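Local structure of polyketide synthase (Synechococcus sp., 4GOX) at residues A185-I188 / W189-S192; V161-S164 / F165-R169; E55-L58 / L59-T63; L125-S129 / P130-S134. The protein probably transfers a sulfo group from 3'-phosphoadenosine-5'-phosphosulfate to a polyketide intermediate, as the sulfotransferase domain of an olefin synthase. All coordinates share one frame; numbering follows the deposited sequence.

Overall arrangement
Along the chain the order is contact 3, contact 4, contact 2, contact 1. All four lie within the sulfotransferase family region, which is built round a parallel sheet in the P-loop manner. Contact 4 runs off strand 124-129, which lies between strands 50-51 and 26-30, and its centre is about 3 Å from that of the chain. Contact 3 lies in the loop after strand 50-51, its centre about 10 Å from that of contact 4, and the two touch. Contacts 1 and 2 sit on successive helices, 181-202 and 158-167, with centres about 12 Å apart, and pack together. Contact 1 also meets contact 4. Contact 2 binds the nucleotide directly, so the chain of touching contacts runs from the 55-63 loop to the ligand pocket.

Contact 1. Residues A185-I188 / W189-S192; sequences AESI and WRTS
Ser187 O takes two bonds from Thr191, one turn further along the helix. Thr191 N lies 2.7 Å from Ser187 O and approaches nearly along the C=O axis. Thr191 OG1 is also 2.7 Å from Ser187 O, but it comes from above the carbonyl plane. This reach follows from chi1 of -57°, which sets OG1 beside the threonine's own N. Backbone bonds of the same spacing join Trp189 N to Ala185 O, Arg190 N to Glu186 O and Ser192 N to Ile188 O.

These bonds mark a regular alpha helix, the 181-202 segment of the sulfotransferase fold. Its Ala185 and Ile188 side chains lean on Phe165 of helix 158-167. Trp189 is buried between that helix and helix 289-297, and its NE1 bonds Arg156 O.

The charged pair is Glu186 and Arg190. Glu186 OE1 stands 3.9 Å from Arg190 NH1, a long salt bridge. The carboxylate oxygen sits at the guanidinium edge, while the two planes are 69° apart. Thr291 OG1 bonds both Glu186 OE1 and Arg190 NH1, and Gln288 N also bonds OE1. The pair is therefore tied to the 289-297 region.

A bend at chi3 of Arg190 (63°) folds its guanidinium back over the preceding turn. Ser187 CA lies over one face, 4.0 Å from Arg190 CZ. A water in the guanidinium plane accepts from Arg190 NH1 at 2.9 Å. The same water bonds Ser187 OG, and Ala183 O is a further partner of that hydroxyl.

Contact 2. Residues V161-S164 / F165-R169; sequences VIES and FTRLR. With A3P (adenosine-3'-5'-diphosphate), chain B.
Glu163 and Arg167 form a salt bridge across one turn at the C-terminal end of helix 158-167, where the helix meets the 3'-phosphate of adenosine-3'-5'-diphosphate. Glu163 OE2 is 2.7 Å from Arg167 NE, and Glu163 OE1 is 3.0 Å from Arg167 NH2. Both hydrogen bonds are bent and weak. The carboxylate meets the guanidinium obliquely, with the planes 45° apart. A bend at chi2 of Glu163 (-79°) turns the acid toward the arginine, although its CB points away. Ser164 CA lies over one guanidinium face.

The phosphate sits at the edge of the guanidinium. Its O1P accepts from Arg167 NH1 at 3.0 Å and, less closely, from Arg167 NH2 at 3.3 Å. Ser164 OG gives the same O1P a third bond, at 2.7 Å. Arg34 NE bonds Ser164 OG in turn. Leu168 CD2 adds an apolar neighbour 3.8 Å from O1P.

On another side of the helix, Ile162 O receives Thr166 N and Thr166 OG1 from opposite faces of its carbonyl plane. The helix then ends in a Schellman motif, with positive phi at Arg169. Ser164 and Arg167 belong to the nucleotide pocket, and the serine is placed as in other sulfotransferases, where it binds the 3'-phosphate.

Three donor atoms converge on one phosphate oxygen, as suits an anionic group. Arg167 NH2 is shared between the acid and the phosphate. Glu163 would thus help to set the rotation of the guanidinium, and would partly balance its charge while NH1 stays turned to the ligand.

Contact 3. Residues E55-L58 / L59-T63; sequences ELHL and LPFET
Phe61 folds back on Leu58 and His57 as its side chain leaves the backbone. CB stands 3.8 Å from Leu58 O. A chi1 of -47° puts CG beside the backbone N, so the ring runs past the same carbonyl. CD2 then lies 3.5 Å from Leu58 O. Next along the ring, CE2 meets His57 O at 3.4 Å, and this oxygen sits in the ring plane, at the edge. At the tip, CZ is 3.8 Å from both CD2 and NE2 of His57.

The backbone under this side chain is a type I beta turn from Leu58 to Phe61. It is closed by Phe61 N to Leu58 O, 3.2 Å. The turn belongs to the loop that carries the chain from strand 50-51 to helix 64-71 of the sulfotransferase fold. Arg67 of that helix touches the Phe61 side chain, and its NE bonds His57 O.

Two rings and a proline meet round the turn. The His57 and Phe61 rings are an oblique pair, with centroids 5.4 Å apart and planes at 75°. Pro60 sits against both. Its CG makes a CH-pi contact over one face of the His57 ring, 4.1 Å from the centroid. Its CB lies over the centre of one Phe61 face. The Leu58 side chain packs on Ile112 and Tyr113 of helix 109-119.

Contact 4. Residues L125-S129 / P130-S134; sequences LIDKS and PSYGS
Ser129 lies over one face of the Tyr132 ring. Its CB stands 3.4 Å from the centroid of the Tyr132 ring and 8° off the ring normal, a CH-pi contact over the ring centre. Asp127 comes to the same ring from its edge. Its carboxylate is turned 80° from the ring plane. Tyr132 OH donates to Asp127 OD1 at 2.6 Å, and the oxygen uses its syn lone pair. Tyr113 OH also bonds OD1, so this buried carboxylate oxygen has two hydroxyl partners.

Asp127 and Ser129 are alternate residues of strand 124-129, which explains why both reach the tyrosine. The strand lies between strands 50-51 and 26-30 in the parallel sheet of the sulfotransferase fold. Lys128, between them, points its CB the other way. Its NZ forms a salt bridge with Glu55 OE1 and also bonds Thr38 OG1. Its side chain passes about 4 Å from the nearest atom of the bound nucleotide.

At the strand end, Ser129 OG accepts from two amides of the following turn. Ser131 N lies 3.1 Å from Ser129 OG, as in an ST turn. Tyr132 N lies 2.9 Å from Ser129 OG. OG stands anti to the serine's own N (chi1 172°), which carries it forward to these two amides. The 3-10 turn at 132-134 starts here. Gly133 N donates to a water 2.9 Å away, and Gly133 O accepts from Asn195 ND2 of helix 181-202.

Contact 1. Residues A185-I188 / W189-S192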
# COMPACT_ATOMS: atom_id res chain seq x y z
N ALA A 185 -3.53 -5.79 17.23
CA ALA A 185 -4.02 -4.79 16.29
C ALA A 185 -3.36 -3.43 16.59
O ALA A 185 -2.83 -2.79 15.68
CB ALA A 185 -5.54 -4.67 16.38
N GLU A 186 -3.36 -3.03 17.88
CA GLU A 186 -2.73 -1.79 18.35
C GLU A 186 -1.24 -1.81 18.00
O GLU A 186 -0.72 -0.84 17.44
CB GLU A 186 -2.92 -1.65 19.86
CG GLU A 186 -2.22 -0.42 20.41
CD GLU A 186 -2.42 -0.14 21.88
OE1 GLU A 186 -1.78 0.81 22.39
OE2 GLU A 186 -3.15 -0.90 22.55
N SER A 187 -0.56 -2.92 18.33
CA SER A 187 0.86 -3.12 18.03
C SER A 187 1.18 -2.95 16.56
O SER A 187 2.13 -2.23 16.24
CB SER A 187 1.34 -4.47 18.52
OG SER A 187 1.54 -4.35 19.91
N ILE A 188 0.38 -3.58 15.68
CA ILE A 188 0.54 -3.49 14.24
C ILE A 188 0.34 -2.05 13.75
O ILE A 188 1.17 -1.57 12.98
CB ILE A 188 -0.34 -4.52 13.47
CG1 ILE A 188 0.16 -5.97 13.76
CG2 ILE A 188 -0.29 -4.26 11.96
CD1 ILE A 188 -0.76 -7.05 13.17
N TRP A 189 -0.69 -1.34 14.25
CA TRP A 189 -0.90 0.06 13.86
C TRP A 189 0.31 0.91 14.28
O TRP A 189 0.81 1.74 13.51
CB TRP A 189 -2.17 0.62 14.55
CG TRP A 189 -2.47 2.03 14.15
CD1 TRP A 189 -3.17 2.45 13.06
CD2 TRP A 189 -2.02 3.21 14.82
NE1 TRP A 189 -3.23 3.83 13.04
CE2 TRP A 189 -2.55 4.32 14.12
CE3 TRP A 189 -1.29 3.44 16.01
CZ2 TRP A 189 -2.28 5.64 14.49
CZ3 TRP A 189 -1.02 4.75 16.38
CH2 TRP A 189 -1.53 5.83 15.64
N ARG A 190 0.76 0.71 15.52
CA ARG A 190 1.85 1.48 16.08
C ARG A 190 3.16 1.17 15.34
O ARG A 190 3.84 2.09 14.91
CB ARG A 190 1.96 1.20 17.59
CG ARG A 190 3.01 2.03 18.32
CD ARG A 190 3.10 1.66 19.78
NE ARG A 190 3.55 0.28 19.96
CZ ARG A 190 2.82 -0.67 20.53
NH1 ARG A 190 1.62 -0.39 21.02
NH2 ARG A 190 3.29 -1.90 20.62
N THR A 191 3.51 -0.12 15.22
CA THR A 191 4.74 -0.56 14.55
C THR A 191 4.83 0.00 13.13
O THR A 191 5.84 0.63 12.79
CB THR A 191 4.82 -2.10 14.57
OG1 THR A 191 4.75 -2.52 15.94
CG2 THR A 191 6.08 -2.63 13.87
N SER A 192 3.78 -0.20 12.32
CA SER A 192 3.73 0.27 10.93
C SER A 192 3.88 1.77 10.84
O SER A 192 4.71 2.26 10.08
CB SER A 192 2.41 -0.13 10.25
OG SER A 192 2.37 -1.53 10.20
O HOH W 1 0.27 -2.74 22.03

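Contact 2. Residues V161-S164 / F165-R169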
# COMPACT_ATOMS: atom_id res chain seq x y z
N VAL A 161 -8.80 1.46 13.17
CA VAL A 161 -7.98 0.34 12.70
C VAL A 161 -8.18 -0.90 13.61
O VAL A 161 -8.44 -2.00 13.11
CB VAL A 161 -6.50 0.74 12.55
CG1 VAL A 161 -5.59 -0.49 12.42
CG2 VAL A 161 -6.30 1.69 11.37
N ILE A 162 -8.10 -0.70 14.94
CA ILE A 162 -8.23 -1.75 15.97
C ILE A 162 -9.56 -2.46 15.86
O ILE A 162 -9.58 -3.68 15.74
CB ILE A 162 -7.92 -1.24 17.41
CG1 ILE A 162 -6.43 -0.87 17.55
CG2 ILE A 162 -8.31 -2.29 18.46
CD1 ILE A 162 -6.10 0.11 18.67
N GLU A 163 -10.66 -1.70 15.83
CA GLU A 163 -12.02 -2.21 15.69
C GLU A 163 -12.15 -3.06 14.41
O GLU A 163 -12.64 -4.19 14.48
CB GLU A 163 -13.02 -1.04 15.70
CG GLU A 163 -14.49 -1.45 15.72
CD GLU A 163 -15.08 -1.88 14.39
OE1 GLU A 163 -14.82 -1.20 13.37
OE2 GLU A 163 -15.78 -2.92 14.37
N SER A 164 -11.70 -2.53 13.26
CA SER A 164 -11.76 -3.20 11.96
C SER A 164 -10.91 -4.48 11.91
O SER A 164 -11.37 -5.49 11.39
CB SER A 164 -11.34 -2.26 10.84
OG SER A 164 -11.17 -3.00 9.65
N PHE A 165 -9.68 -4.41 12.43
CA PHE A 165 -8.73 -5.53 12.48
C PHE A 165 -9.29 -6.67 13.33
O PHE A 165 -9.11 -7.84 12.97
CB PHE A 165 -7.38 -5.05 13.03
CG PHE A 165 -6.26 -6.05 12.95
CD1 PHE A 165 -6.05 -6.98 13.97
CD2 PHE A 165 -5.39 -6.05 11.87
CE1 PHE A 165 -4.99 -7.88 13.93
CE2 PHE A 165 -4.33 -6.96 11.82
CZ PHE A 165 -4.14 -7.87 12.85
N THR A 166 -10.00 -6.31 14.42
CA THR A 166 -10.67 -7.22 15.36
C THR A 166 -11.75 -8.02 14.63
O THR A 166 -11.69 -9.25 14.62
CB THR A 166 -11.19 -6.41 16.58
OG1 THR A 166 -10.10 -6.18 17.46
CG2 THR A 166 -12.32 -7.10 17.33
N ARG A 167 -12.70 -7.30 13.98
CA ARG A 167 -13.83 -7.84 13.22
C ARG A 167 -13.39 -8.84 12.15
O ARG A 167 -13.97 -9.93 12.05
CB ARG A 167 -14.58 -6.69 12.53
CG ARG A 167 -15.77 -6.14 13.29
CD ARG A 167 -16.75 -5.48 12.33
NE ARG A 167 -16.42 -4.08 12.03
CZ ARG A 167 -15.81 -3.66 10.93
NH1 ARG A 167 -15.44 -4.52 9.99
NH2 ARG A 167 -15.56 -2.37 10.75
N LEU A 168 -12.35 -8.49 11.38
CA LEU A 168 -11.81 -9.28 10.27
C LEU A 168 -11.04 -10.56 10.68
O LEU A 168 -10.67 -11.33 9.79
CB LEU A 168 -11.00 -8.39 9.30
CG LEU A 168 -11.75 -7.69 8.13
CD1 LEU A 168 -12.26 -8.69 7.11
CD2 LEU A 168 -12.84 -6.71 8.60
N ARG A 169 -10.85 -10.79 12.00
CA ARG A 169 -10.16 -11.96 12.59
C ARG A 169 -8.74 -12.14 12.02
O ARG A 169 -8.26 -13.28 11.88
CB ARG A 169 -11.00 -13.26 12.44
CG ARG A 169 -12.47 -13.16 12.85
CD ARG A 169 -13.36 -14.12 12.05
NE ARG A 169 -13.36 -13.82 10.61
CZ ARG A 169 -14.22 -13.00 10.02
NH1 ARG A 169 -15.17 -12.40 10.72
NH2 ARG A 169 -14.13 -12.78 8.71
P1 A3P B . -13.92 -1.96 7.25
O1P A3P B . -13.49 -2.96 8.29
O2P A3P B . -14.55 -2.64 6.05
O3P A3P B . -14.61 -0.74 7.77
P2 A3P B . -7.52 -1.50 3.84
O4P A3P B . -6.26 -0.73 4.09
O5P A3P B . -7.61 -2.87 4.45
O6P A3P B . -7.96 -1.43 2.39
O5' A3P B . -8.68 -0.70 4.60
C5' A3P B . -9.98 -1.28 4.79
C4' A3P B . -10.95 -0.19 5.25
O4' A3P B . -11.08 0.85 4.29
C3' A3P B . -12.38 -0.66 5.45
O3' A3P B . -12.53 -1.34 6.70
C2' A3P B . -13.17 0.62 5.35
O2' A3P B . -13.35 1.25 6.62
C1' A3P B . -12.33 1.52 4.47
N9 A3P B . -13.04 1.63 3.17
C8 A3P B . -13.13 0.65 2.23
N7 A3P B . -13.88 1.05 1.18
C5 A3P B . -14.28 2.31 1.45
C6 A3P B . -15.14 3.30 0.78
N6 A3P B . -15.65 3.00 -0.43
N1 A3P B . -15.32 4.50 1.37
C2 A3P B . -14.77 4.81 2.57
N3 A3P B . -14.01 3.93 3.27
C4 A3P B . -13.73 2.69 2.77

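Contact 3. Residues E55-L58 / L59-T63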
# COMPACT_ATOMS: atom_id res chain seq x y z
N GLU A 55 -2.17 -5.62 -4.69
CA GLU A 55 -0.90 -5.95 -4.00
C GLU A 55 0.08 -6.86 -4.75
O GLU A 55 -0.17 -8.06 -4.87
CB GLU A 55 -1.18 -6.51 -2.60
CG GLU A 55 -1.43 -5.42 -1.58
CD GLU A 55 -2.35 -5.79 -0.44
OE1 GLU A 55 -3.31 -5.03 -0.20
OE2 GLU A 55 -2.06 -6.78 0.27
N LEU A 56 1.18 -6.26 -5.24
CA LEU A 56 2.29 -6.96 -5.90
C LEU A 56 3.07 -7.82 -4.90
O LEU A 56 3.53 -8.92 -5.25
CB LEU A 56 3.23 -5.94 -6.58
CG LEU A 56 2.57 -5.09 -7.69
CD1 LEU A 56 3.45 -3.90 -8.04
CD2 LEU A 56 2.32 -5.93 -8.97
N HIS A 57 3.24 -7.32 -3.64
CA HIS A 57 3.98 -8.02 -2.57
C HIS A 57 5.37 -8.47 -3.03
O HIS A 57 5.68 -9.66 -3.01
CB HIS A 57 3.15 -9.16 -1.92
CG HIS A 57 3.57 -9.43 -0.49
ND1 HIS A 57 3.55 -8.42 0.47
CD2 HIS A 57 4.10 -10.54 0.06
CE1 HIS A 57 4.01 -8.97 1.58
NE2 HIS A 57 4.36 -10.25 1.39
N LEU A 58 6.19 -7.52 -3.50
CA LEU A 58 7.54 -7.76 -4.03
C LEU A 58 8.68 -7.31 -3.08
O LEU A 58 9.65 -8.04 -2.91
CB LEU A 58 7.70 -7.00 -5.36
CG LEU A 58 6.88 -7.52 -6.56
CD1 LEU A 58 6.89 -6.49 -7.71
CD2 LEU A 58 7.44 -8.87 -7.03
N LEU A 59 8.55 -6.12 -2.49
CA LEU A 59 9.58 -5.52 -1.62
C LEU A 59 10.19 -6.40 -0.51
O LEU A 59 11.41 -6.30 -0.35
CB LEU A 59 9.11 -4.14 -1.13
CG LEU A 59 10.17 -3.13 -0.68
CD1 LEU A 59 11.05 -2.71 -1.87
CD2 LEU A 59 9.51 -1.89 -0.13
N PRO A 60 9.45 -7.30 0.21
CA PRO A 60 10.09 -8.10 1.28
C PRO A 60 11.10 -9.15 0.85
O PRO A 60 11.71 -9.78 1.71
CB PRO A 60 8.90 -8.84 1.92
CG PRO A 60 7.69 -8.08 1.53
CD PRO A 60 7.99 -7.53 0.19
N PHE A 61 11.23 -9.38 -0.46
CA PHE A 61 12.05 -10.49 -0.98
C PHE A 61 13.19 -10.03 -1.84
O PHE A 61 13.11 -9.00 -2.49
CB PHE A 61 11.13 -11.41 -1.80
CG PHE A 61 9.84 -11.72 -1.07
CD1 PHE A 61 9.83 -12.59 0.03
CD2 PHE A 61 8.65 -11.10 -1.43
CE1 PHE A 61 8.64 -12.86 0.72
CE2 PHE A 61 7.47 -11.35 -0.72
CZ PHE A 61 7.48 -12.24 0.35
N GLU A 62 14.24 -10.82 -1.86
CA GLU A 62 15.44 -10.57 -2.64
C GLU A 62 15.20 -11.00 -4.11
O GLU A 62 15.40 -10.20 -5.03
CB GLU A 62 16.61 -11.35 -1.99
CG GLU A 62 17.97 -11.05 -2.56
CD GLU A 62 18.39 -9.61 -2.39
OE1 GLU A 62 18.85 -9.24 -1.29
OE2 GLU A 62 18.26 -8.85 -3.38
N THR A 63 14.76 -12.25 -4.30
CA THR A 63 14.48 -12.86 -5.61
C THR A 63 13.09 -13.51 -5.59
O THR A 63 12.55 -13.81 -4.51
CB THR A 63 15.50 -13.99 -5.91
OG1 THR A 63 15.14 -15.15 -5.16
CG2 THR A 63 16.97 -13.60 -5.68

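Contact 4. Residues L125-S129 / P130-S134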
# COMPACT_ATOMS: atom_id res chain seq x y z
N LEU A 125 4.05 3.64 -11.76
CA LEU A 125 3.71 2.43 -11.03
C LEU A 125 3.58 2.76 -9.54
O LEU A 125 4.42 3.44 -8.96
CB LEU A 125 4.76 1.34 -11.29
CG LEU A 125 4.64 0.04 -10.46
CD1 LEU A 125 3.45 -0.80 -10.91
CD2 LEU A 125 5.93 -0.80 -10.57
N ILE A 126 2.48 2.29 -8.96
CA ILE A 126 2.17 2.47 -7.56
C ILE A 126 2.10 1.08 -6.94
O ILE A 126 1.25 0.28 -7.35
CB ILE A 126 0.84 3.25 -7.31
CG1 ILE A 126 0.61 4.50 -8.23
CG2 ILE A 126 0.62 3.52 -5.80
CD1 ILE A 126 1.43 5.77 -8.01
N ASP A 127 2.95 0.82 -5.93
CA ASP A 127 2.93 -0.43 -5.20
C ASP A 127 2.25 -0.15 -3.86
O ASP A 127 2.85 0.47 -2.98
CB ASP A 127 4.36 -1.01 -4.99
CG ASP A 127 4.43 -2.33 -4.22
OD1 ASP A 127 5.50 -2.95 -4.23
OD2 ASP A 127 3.40 -2.73 -3.58
N LYS A 128 0.99 -0.59 -3.69
CA LYS A 128 0.30 -0.40 -2.42
C LYS A 128 0.58 -1.61 -1.56
O LYS A 128 0.48 -2.76 -2.03
CB LYS A 128 -1.24 -0.28 -2.63
CG LYS A 128 -2.02 -0.03 -1.33
CD LYS A 128 -2.54 -1.31 -0.63
CE LYS A 128 -3.88 -1.77 -1.20
NZ LYS A 128 -4.62 -2.64 -0.24
N SER A 129 0.91 -1.38 -0.30
CA SER A 129 1.07 -2.46 0.66
C SER A 129 0.69 -2.08 2.08
O SER A 129 1.32 -1.19 2.65
CB SER A 129 2.47 -3.04 0.66
OG SER A 129 2.61 -3.95 1.74
N PRO A 130 -0.23 -2.85 2.72
CA PRO A 130 -0.52 -2.62 4.15
C PRO A 130 0.39 -3.44 5.09
O PRO A 130 0.13 -3.53 6.29
CB PRO A 130 -1.98 -3.08 4.29
CG PRO A 130 -2.16 -4.13 3.18
CD PRO A 130 -1.05 -3.95 2.16
N SER A 131 1.43 -4.08 4.55
CA SER A 131 2.31 -4.90 5.36
C SER A 131 3.79 -4.52 5.22
O SER A 131 4.50 -4.78 6.16
CB SER A 131 2.09 -6.39 5.05
OG SER A 131 2.54 -6.70 3.75
N TYR A 132 4.24 -3.85 4.11
CA TYR A 132 5.68 -3.47 4.01
C TYR A 132 6.15 -2.68 5.24
O TYR A 132 7.24 -2.94 5.73
CB TYR A 132 6.01 -2.64 2.75
CG TYR A 132 5.85 -3.24 1.37
CD1 TYR A 132 5.69 -4.62 1.20
CD2 TYR A 132 5.93 -2.45 0.23
CE1 TYR A 132 5.50 -5.17 -0.08
CE2 TYR A 132 5.76 -2.98 -1.05
CZ TYR A 132 5.55 -4.34 -1.20
OH TYR A 132 5.42 -4.84 -2.47
N GLY A 133 5.33 -1.76 5.75
CA GLY A 133 5.67 -0.93 6.93
C GLY A 133 5.78 -1.63 8.26
O GLY A 133 6.32 -1.06 9.21
N SER A 134 5.32 -2.91 8.36
CA SER A 134 5.42 -3.70 9.60
C SER A 134 6.86 -4.06 9.98
O SER A 134 7.11 -4.44 11.12
CB SER A 134 4.58 -4.96 9.49
OG SER A 134 3.21 -4.59 9.44
O HOH W 2 2.83 -0.82 4.71